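Local coordinates for short-chain dehydrogenase/reductase SDR (Burkholderia phymatum, PDB 5IG2), which binds NAD in a Rossmann-type fold and probably acts as an oxidoreductase on CH-OH groups of its substrates, as in other short-chain dehydrogenases/reductases, at residues A35-E48 / L58-D71. Sequence-based numbering, arbitrary orientation.
Sequences ASLGMKLVLADVDE and LRAAGAEVIGVRTD. With NAD (nicotinamide-adenine-dinucleotide), chain F.
Leu43 and Leu58 meet methyl to methyl, CD1 to CD1 at 3.7 Å, inside the right-handed beta-alpha-beta crossover in which helix 48-60 links parallel strands 40-45 and 65-69 of the SDR Rossmann fold. The side chain of Leu41 crosses Leu58 at about a right angle, and the same Leu58 CD1 also touches Leu41 CD1, while Leu58 CD2 turns to Ala35 CB. Val65 adds to this apolar layer: with CG2 set opposite its backbone N, that methyl reaches Leu43 CD1 at 3.7 Å. On the other face of the sheet, Val42 and Ile66 run side by side in the same direction, both Val42 methyls near Ile66 CG1 and CD1; helix 75-89 covers Val42 there through Leu81 and Phe89. Parallel register is evident from Ile66, whose N donates to Leu41 O and whose O accepts from Leu43 N (2.9 Å, 173°), bonding it to the residues on both sides of Val42.

Where the strands begin, the extended Lys40 and Glu64 chains lie alongside each other, yet Lys40 NZ stays 4.5 Å from Glu64 OE2, too far for a salt bridge; a water accepts from Lys40 NZ and donates weakly to Glu64 OE1. Near the carboxyl ends of the strands, CG anti to the backbone N (chi1 -175°) and a chain extended to NE carry the Arg69 guanidinium over to Val46 and Glu48. In one of two Glu48 conformers, Arg69 NE meets Glu48 OE2 at 2.9 Å, a salt bridge therefore doubtful in its permanence, with carboxylate and guanidinium planes 62° apart; Val46 O sits over one guanidinium face.

The strand ends and the loops after them supply part of the adenosine site. Val46 CG1 packs against the adenine, and Asp71 OD1, also bonded to Ser73, accepts from NAD N6A at 2.9 Å. Asp45 takes both hydroxyls of the adenosine ribose, NAD O2B on OD1 and NAD O3B on OD2, each at 2.7 Å; its OD1 additionally receives Asp47 N, forming an Asx turn, and OD2 receives Gly23 N.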
# COMPACT_ATOMS: atom_id res chain seq x y z
N ALA B 35 -19.17 32.71 -25.61
CA ALA B 35 -17.72 32.67 -25.79
C ALA B 35 -17.30 31.50 -26.66
O ALA B 35 -16.47 31.66 -27.56
CB ALA B 35 -17.01 32.60 -24.43
N SER B 36 -17.87 30.31 -26.42
CA SER B 36 -17.48 29.13 -27.19
C SER B 36 -17.85 29.25 -28.66
O SER B 36 -17.28 28.54 -29.49
CB SER B 36 -18.13 27.87 -26.60
OG SER B 36 -19.53 27.85 -26.82
N LEU B 37 -18.80 30.11 -29.00
CA LEU B 37 -19.20 30.33 -30.38
C LEU B 37 -18.45 31.48 -31.02
O LEU B 37 -18.67 31.76 -32.20
CB LEU B 37 -20.71 30.59 -30.46
CG LEU B 37 -21.59 29.40 -30.08
CD1 LEU B 37 -23.06 29.78 -30.10
CD2 LEU B 37 -21.32 28.19 -30.99
N GLY B 38 -17.57 32.14 -30.27
CA GLY B 38 -16.81 33.25 -30.81
C GLY B 38 -17.48 34.60 -30.68
O GLY B 38 -17.07 35.54 -31.38
N MET B 39 -18.48 34.73 -29.81
CA MET B 39 -19.13 36.01 -29.62
C MET B 39 -18.30 36.92 -28.72
O MET B 39 -17.59 36.46 -27.83
CB MET B 39 -20.52 35.83 -29.01
CG MET B 39 -21.42 34.85 -29.73
SD MET B 39 -23.14 35.13 -29.25
CE MET B 39 -23.45 36.64 -30.19
N LYS B 40 -18.39 38.23 -28.99
CA LYS B 40 -17.89 39.24 -28.07
C LYS B 40 -18.94 39.49 -27.00
O LYS B 40 -20.13 39.53 -27.29
CB LYS B 40 -17.57 40.53 -28.83
CG LYS B 40 -16.55 40.33 -29.95
CD LYS B 40 -16.50 41.51 -30.89
CE LYS B 40 -15.53 41.25 -32.02
NZ LYS B 40 -15.28 42.47 -32.83
N LEU B 41 -18.50 39.63 -25.74
CA LEU B 41 -19.42 39.58 -24.61
C LEU B 41 -19.43 40.89 -23.84
O LEU B 41 -18.37 41.41 -23.48
CB LEU B 41 -19.06 38.44 -23.64
CG LEU B 41 -19.04 37.04 -24.25
CD1 LEU B 41 -18.55 36.03 -23.22
CD2 LEU B 41 -20.42 36.66 -24.80
N VAL B 42 -20.64 41.40 -23.58
CA VAL B 42 -20.87 42.51 -22.66
C VAL B 42 -21.72 41.96 -21.52
O VAL B 42 -22.91 41.68 -21.70
CB VAL B 42 -21.55 43.70 -23.35
CG1 VAL B 42 -21.77 44.85 -22.37
CG2 VAL B 42 -20.72 44.16 -24.55
N LEU B 43 -21.11 41.78 -20.35
CA LEU B 43 -21.75 41.08 -19.24
C LEU B 43 -22.13 42.07 -18.14
O LEU B 43 -21.31 42.91 -17.75
CB LEU B 43 -20.83 39.99 -18.69
CG LEU B 43 -20.32 38.98 -19.72
CD1 LEU B 43 -19.54 37.85 -19.06
CD2 LEU B 43 -21.46 38.42 -20.55
N ALA B 44 -23.36 41.97 -17.64
CA ALA B 44 -23.91 42.94 -16.71
C ALA B 44 -24.53 42.23 -15.51
O ALA B 44 -25.19 41.20 -15.65
CB ALA B 44 -24.97 43.82 -17.39
N ASP B 45 -24.34 42.81 -14.33
CA ASP B 45 -24.87 42.26 -13.09
C ASP B 45 -24.70 43.32 -12.01
O ASP B 45 -23.85 44.19 -12.12
CB ASP B 45 -24.16 40.95 -12.71
CG ASP B 45 -25.06 40.00 -11.90
OD1 ASP B 45 -25.49 40.39 -10.79
OD2 ASP B 45 -25.31 38.87 -12.38
N VAL B 46 -25.54 43.24 -10.98
CA VAL B 46 -25.37 44.12 -9.82
C VAL B 46 -24.46 43.49 -8.77
O VAL B 46 -23.98 44.20 -7.87
CB VAL B 46 -26.76 44.46 -9.25
CG1 VAL B 46 -27.36 43.26 -8.52
CG2 VAL B 46 -26.67 45.69 -8.37
N ASP B 47 -24.19 42.19 -8.88
CA ASP B 47 -23.29 41.46 -7.98
C ASP B 47 -21.88 41.61 -8.53
O ASP B 47 -21.42 40.82 -9.36
CB ASP B 47 -23.74 40.01 -7.88
CG ASP B 47 -22.94 39.20 -6.87
OD1 ASP B 47 -21.83 39.63 -6.49
OD2 ASP B 47 -23.44 38.13 -6.46
N GLU B 48 -21.17 42.63 -8.06
CA GLU B 48 -19.90 42.97 -8.69
C GLU B 48 -18.88 41.84 -8.53
O GLU B 48 -18.13 41.55 -9.47
CB GLU B 48 -19.36 44.31 -8.17
CG GLU B 48 -19.81 44.67 -6.77
CD GLU B 48 -19.69 46.15 -6.46
OE1 GLU B 48 -18.72 46.81 -6.91
OE2 GLU B 48 -20.58 46.66 -5.75
N LEU B 58 -13.70 33.87 -18.14
CA LEU B 58 -13.94 33.87 -19.58
C LEU B 58 -12.79 34.51 -20.34
O LEU B 58 -12.34 33.99 -21.37
CB LEU B 58 -15.25 34.58 -19.88
CG LEU B 58 -16.50 33.80 -19.47
CD1 LEU B 58 -17.74 34.66 -19.65
CD2 LEU B 58 -16.63 32.49 -20.25
N ARG B 59 -12.30 35.66 -19.87
CA ARG B 59 -11.19 36.32 -20.54
C ARG B 59 -9.94 35.44 -20.53
O ARG B 59 -9.23 35.34 -21.54
CB ARG B 59 -10.93 37.66 -19.88
CG ARG B 59 -9.79 38.45 -20.48
CD ARG B 59 -9.69 39.79 -19.76
NE ARG B 59 -10.86 40.61 -20.01
CZ ARG B 59 -11.42 41.42 -19.12
NH1 ARG B 59 -10.92 41.52 -17.89
NH2 ARG B 59 -12.49 42.14 -19.46
N ALA B 60 -9.66 34.79 -19.40
CA ALA B 60 -8.49 33.92 -19.31
C ALA B 60 -8.58 32.75 -20.29
O ALA B 60 -7.55 32.27 -20.78
CB ALA B 60 -8.32 33.40 -17.88
N ALA B 61 -9.79 32.29 -20.59
CA ALA B 61 -9.98 31.25 -21.59
C ALA B 61 -10.05 31.81 -23.01
O ALA B 61 -10.30 31.05 -23.95
CB ALA B 61 -11.24 30.44 -21.30
N GLY B 62 -9.85 33.11 -23.20
CA GLY B 62 -9.70 33.70 -24.51
C GLY B 62 -10.84 34.56 -25.02
O GLY B 62 -10.79 35.00 -26.17
N ALA B 63 -11.87 34.81 -24.21
CA ALA B 63 -13.00 35.61 -24.68
C ALA B 63 -12.62 37.09 -24.79
O ALA B 63 -11.79 37.60 -24.03
CB ALA B 63 -14.19 35.47 -23.74
N GLU B 64 -13.25 37.77 -25.76
CA GLU B 64 -13.34 39.23 -25.76
C GLU B 64 -14.57 39.61 -24.95
O GLU B 64 -15.70 39.40 -25.40
CB GLU B 64 -13.48 39.79 -27.17
CG GLU B 64 -12.24 39.79 -28.00
CD GLU B 64 -12.49 40.48 -29.32
OE1 GLU B 64 -12.52 41.73 -29.33
OE2 GLU B 64 -12.70 39.77 -30.33
N VAL B 65 -14.36 40.18 -23.77
CA VAL B 65 -15.44 40.35 -22.80
C VAL B 65 -15.18 41.62 -22.00
O VAL B 65 -14.03 41.94 -21.67
CB VAL B 65 -15.55 39.11 -21.88
CG1 VAL B 65 -14.20 38.80 -21.25
CG2 VAL B 65 -16.61 39.32 -20.80
N ILE B 66 -16.25 42.36 -21.72
CA ILE B 66 -16.21 43.41 -20.70
C ILE B 66 -17.33 43.15 -19.70
O ILE B 66 -18.37 42.58 -20.04
CB ILE B 66 -16.34 44.84 -21.29
CG1 ILE B 66 -17.72 45.03 -21.94
CG2 ILE B 66 -15.21 45.12 -22.26
CD1 ILE B 66 -18.00 46.46 -22.38
N GLY B 67 -17.09 43.55 -18.46
CA GLY B 67 -18.09 43.45 -17.41
C GLY B 67 -18.48 44.83 -16.91
O GLY B 67 -17.62 45.66 -16.63
N VAL B 68 -19.78 45.08 -16.80
CA VAL B 68 -20.30 46.39 -16.45
C VAL B 68 -21.31 46.20 -15.33
O VAL B 68 -22.41 45.69 -15.58
CB VAL B 68 -20.95 47.10 -17.65
CG1 VAL B 68 -21.47 48.49 -17.23
CG2 VAL B 68 -19.98 47.20 -18.82
N ARG B 69 -20.97 46.64 -14.12
CA ARG B 69 -21.93 46.60 -13.03
C ARG B 69 -23.16 47.42 -13.42
O ARG B 69 -23.05 48.59 -13.78
CB ARG B 69 -21.30 47.13 -11.75
CG ARG B 69 -22.22 47.01 -10.55
CD ARG B 69 -21.74 47.82 -9.36
NE ARG B 69 -22.14 47.20 -8.10
CZ ARG B 69 -23.31 47.42 -7.50
NH1 ARG B 69 -24.19 48.25 -8.05
NH2 ARG B 69 -23.59 46.81 -6.36
N THR B 70 -24.33 46.78 -13.36
CA THR B 70 -25.56 47.37 -13.86
C THR B 70 -26.72 46.93 -12.98
O THR B 70 -26.87 45.73 -12.73
CB THR B 70 -25.84 46.93 -15.31
OG1 THR B 70 -24.72 47.28 -16.14
CG2 THR B 70 -27.10 47.59 -15.85
N ASP B 71 -27.52 47.89 -12.53
CA ASP B 71 -28.80 47.60 -11.88
C ASP B 71 -29.86 47.75 -12.98
O ASP B 71 -30.20 48.86 -13.37
CB ASP B 71 -29.03 48.55 -10.70
CG ASP B 71 -30.41 48.43 -10.08
OD1 ASP B 71 -31.17 47.49 -10.40
OD2 ASP B 71 -30.75 49.30 -9.25
PA NAD F . -29.16 33.58 -10.35
O1A NAD F . -29.37 34.14 -9.00
O2A NAD F . -28.10 32.47 -10.39
O5B NAD F . -28.78 34.67 -11.44
C5B NAD F . -29.54 35.89 -11.56
C4B NAD F . -28.55 37.03 -11.53
O4B NAD F . -29.26 38.28 -11.67
C3B NAD F . -27.71 37.14 -10.24
O3B NAD F . -26.32 37.13 -10.53
C2B NAD F . -28.13 38.49 -9.65
O2B NAD F . -27.06 39.17 -9.01
C1B NAD F . -28.57 39.24 -10.90
N9A NAD F . -29.46 40.37 -10.65
C8A NAD F . -30.48 40.44 -9.74
N7A NAD F . -31.04 41.62 -9.65
C5A NAD F . -30.33 42.39 -10.56
C6A NAD F . -30.42 43.74 -10.94
N6A NAD F . -31.24 44.62 -10.35
N1A NAD F . -29.60 44.18 -11.92
C2A NAD F . -28.73 43.32 -12.46
N3A NAD F . -28.54 42.02 -12.17
C4A NAD F . -29.37 41.62 -11.20
O3 NAD F . -30.52 33.00 -10.92
PN NAD F . -30.94 32.45 -12.36
O1N NAD F . -29.73 32.28 -13.20
O2N NAD F . -31.83 31.30 -12.13
O5D NAD F . -31.80 33.69 -12.86
C5D NAD F . -31.83 34.07 -14.26
C4D NAD F . -33.27 34.18 -14.69
O4D NAD F . -33.87 32.87 -14.79
C3D NAD F . -34.18 35.00 -13.75
O3D NAD F . -35.01 35.86 -14.52
C2D NAD F . -35.04 33.92 -13.08
O2D NAD F . -36.29 34.45 -12.67
C1D NAD F . -35.16 32.95 -14.24
N1N NAD F . -35.63 31.52 -13.90
C2N NAD F . -34.88 30.77 -13.06
C3N NAD F . -35.26 29.47 -12.77
C7N NAD F . -34.41 28.53 -11.98
O7N NAD F . -34.92 27.52 -11.47
N7N NAD F . -33.15 28.88 -11.74
C4N NAD F . -36.40 28.96 -13.37
C5N NAD F . -37.14 29.74 -14.24
C6N NAD F . -36.74 31.03 -14.50
O HOH W 1 -14.91 36.18 -27.60
O HOH W 2 -13.49 44.33 -31.23